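PDB 3U62: shikimate dehydrogenase from Thermotoga maritima, which is thought to catalyse the reversible NADPH-linked reduction of 3-dehydroshikimate to shikimate, a step of the chorismate pathway that leads to the aromatic amino acids. Local coordinates for residues A[185-190]-A[207-212]. Sequence-based numbering, arbitrary orientation.
Sequences VSDDSL and VVKARK
Lys209 meets both Leu190 and Asp187, and the three residues make a compact example of how neighbouring helices of a Rossmann-type domain can share a lysine whose aliphatic stem packs on a leucine while its charged end reaches an acidic residue at the surface. The short helix 187-190 precedes strand 195-198, helix 205-213 follows it, and strand 217-219 comes next, adjacent in the parallel sheet. On the inner side the packing is close: Leu190 points at the other helix and sets CD1 against Lys209 CG at 3.8 Å, the two side chains crossing nearly at right angles. Leu206 and Leu213 of helix 205-213 also touch this leucine, while Ala210 touches Ile218 of strand 217-219. Toward solvent no bond fixes the pair that meets. Lys209 leaves its helix with CG anti to the backbone N (chi1 -166°), then bends at chi2 and chi3, which carries its methylenes past the carboxylate of Asp187. OD1 of Asp187 lies against Lys209 CG, CD and CE, closest to CD at 3.2 Å, whereas Lys209 NZ stays 4.0 Å from that same Asp187 OD1, beyond salt-bridge range. Replacing Lys209 by an alanine is likely to leave Asp187 without its nearby positive charge and to open a gap beside Leu190 CD1, where the CG contact had been. With no hydrogen bond between the segments, the chemistry implies a join of one apolar contact and a carboxylate oxygen resting on lysine methylenes, to which the opposite charges probably add a modest, water-weakened attraction.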
loop_
_atom_site.group_PDB
_atom_site.type_symbol
_atom_site.label_atom_id
_atom_site.label_comp_id
_atom_site.label_asym_id
_atom_site.label_seq_id
_atom_site.Cartn_x
_atom_site.Cartn_y
_atom_site.Cartn_z
ATOM N N VAL A 185 19.321 6.483 -6.234
ATOM C CA VAL A 185 19.017 7.912 -6.278
ATOM C C VAL A 185 19.977 8.682 -5.364
ATOM O O VAL A 185 20.232 8.275 -4.228
ATOM C CB VAL A 185 17.515 8.204 -5.954
ATOM C CG1 VAL A 185 17.123 7.692 -4.563
ATOM C CG2 VAL A 185 17.189 9.689 -6.110
ATOM N N SER A 186 20.512 9.785 -5.882
ATOM C CA SER A 186 21.552 10.554 -5.201
ATOM C C SER A 186 20.999 11.548 -4.186
ATOM O O SER A 186 19.816 11.896 -4.224
ATOM C CB SER A 186 22.407 11.302 -6.228
ATOM O OG SER A 186 21.600 12.200 -7.007
ATOM N N ASP A 187 21.874 12.004 -3.289
ATOM C CA ASP A 187 21.560 13.089 -2.360
ATOM C C ASP A 187 21.150 14.346 -3.120
ATOM O O ASP A 187 20.187 15.017 -2.745
ATOM C CB ASP A 187 22.768 13.406 -1.475
ATOM C CG ASP A 187 23.031 12.341 -0.426
ATOM O OD1 ASP A 187 22.358 11.287 -0.445
ATOM O OD2 ASP A 187 23.919 12.560 0.424
ATOM N N ASP A 188 21.892 14.652 -4.185
ATOM C CA ASP A 188 21.620 15.810 -5.037
ATOM C C ASP A 188 20.200 15.791 -5.606
ATOM O O ASP A 188 19.539 16.829 -5.666
ATOM C CB ASP A 188 22.643 15.886 -6.176
ATOM C CG ASP A 188 22.408 17.071 -7.099
ATOM O OD1 ASP A 188 22.162 16.846 -8.303
ATOM O OD2 ASP A 188 22.463 18.226 -6.623
ATOM N N SER A 189 19.743 14.612 -6.024
ATOM C CA SER A 189 18.399 14.452 -6.578
ATOM C C SER A 189 17.313 14.508 -5.501
ATOM O O SER A 189 16.227 15.043 -5.737
ATOM C CB SER A 189 18.294 13.149 -7.373
ATOM O OG SER A 189 19.199 13.143 -8.469
ATOM N N LEU A 190 17.616 13.962 -4.324
ATOM C CA LEU A 190 16.660 13.916 -3.218
ATOM C C LEU A 190 16.497 15.247 -2.490
ATOM O O LEU A 190 15.399 15.568 -2.031
ATOM C CB LEU A 190 17.064 12.845 -2.197
ATOM C CG LEU A 190 16.987 11.362 -2.572
ATOM C CD1 LEU A 190 17.739 10.525 -1.550
ATOM C CD2 LEU A 190 15.543 10.892 -2.684
ATOM N N VAL A 207 14.030 6.828 3.647
ATOM C CA VAL A 207 13.446 7.690 4.677
ATOM C C VAL A 207 14.536 8.354 5.522
ATOM O O VAL A 207 14.485 9.562 5.774
ATOM C CB VAL A 207 12.451 6.897 5.573
ATOM C CG1 VAL A 207 12.080 7.679 6.827
ATOM C CG2 VAL A 207 11.197 6.535 4.787
ATOM N N VAL A 208 15.518 7.557 5.941
ATOM C CA VAL A 208 16.643 8.041 6.742
ATOM C C VAL A 208 17.460 9.095 5.984
ATOM O O VAL A 208 17.852 10.112 6.561
ATOM C CB VAL A 208 17.544 6.867 7.224
ATOM C CG1 VAL A 208 18.800 7.381 7.924
ATOM C CG2 VAL A 208 16.764 5.944 8.154
ATOM N N LYS A 209 17.699 8.849 4.696
ATOM C CA LYS A 209 18.421 9.793 3.841
ATOM C C LYS A 209 17.654 11.105 3.696
ATOM O O LYS A 209 18.244 12.185 3.788
ATOM C CB LYS A 209 18.670 9.180 2.457
ATOM C CG LYS A 209 19.693 9.934 1.596
ATOM C CD LYS A 209 21.055 9.254 1.602
ATOM C CE LYS A 209 21.928 9.712 2.768
ATOM N NZ LYS A 209 23.245 9.017 2.784
ATOM N N ALA A 210 16.346 11.001 3.470
ATOM C CA ALA A 210 15.478 12.169 3.330
ATOM C C ALA A 210 15.525 13.060 4.570
ATOM O O ALA A 210 15.510 14.288 4.460
ATOM C CB ALA A 210 14.053 11.737 3.038
ATOM N N ARG A 211 15.575 12.431 5.745
ATOM C CA ARG A 211 15.690 13.152 7.014
ATOM C C ARG A 211 17.020 13.881 7.132
ATOM O O ARG A 211 17.059 15.033 7.571
ATOM C CB ARG A 211 15.504 12.204 8.197
ATOM C CG ARG A 211 14.064 11.820 8.451
ATOM C CD ARG A 211 13.969 10.726 9.485
ATOM N NE ARG A 211 12.618 10.178 9.561
ATOM C CZ ARG A 211 12.318 8.993 10.084
ATOM N NH1 ARG A 211 13.274 8.212 10.579
ATOM N NH2 ARG A 211 11.059 8.580 10.107
ATOM N N LYS A 212 18.099 13.206 6.742
ATOM C CA LYS A 212 19.432 13.806 6.732
ATOM C C LYS A 212 19.487 15.060 5.859
ATOM O O LYS A 212 20.223 16.001 6.165
ATOM C CB LYS A 212 20.481 12.796 6.256
ATOM C CG LYS A 212 20.827 11.723 7.275
ATOM C CD LYS A 212 21.964 10.842 6.784
ATOM C CE LYS A 212 22.277 9.742 7.784
ATOM N NZ LYS A 212 23.282 8.777 7.255
#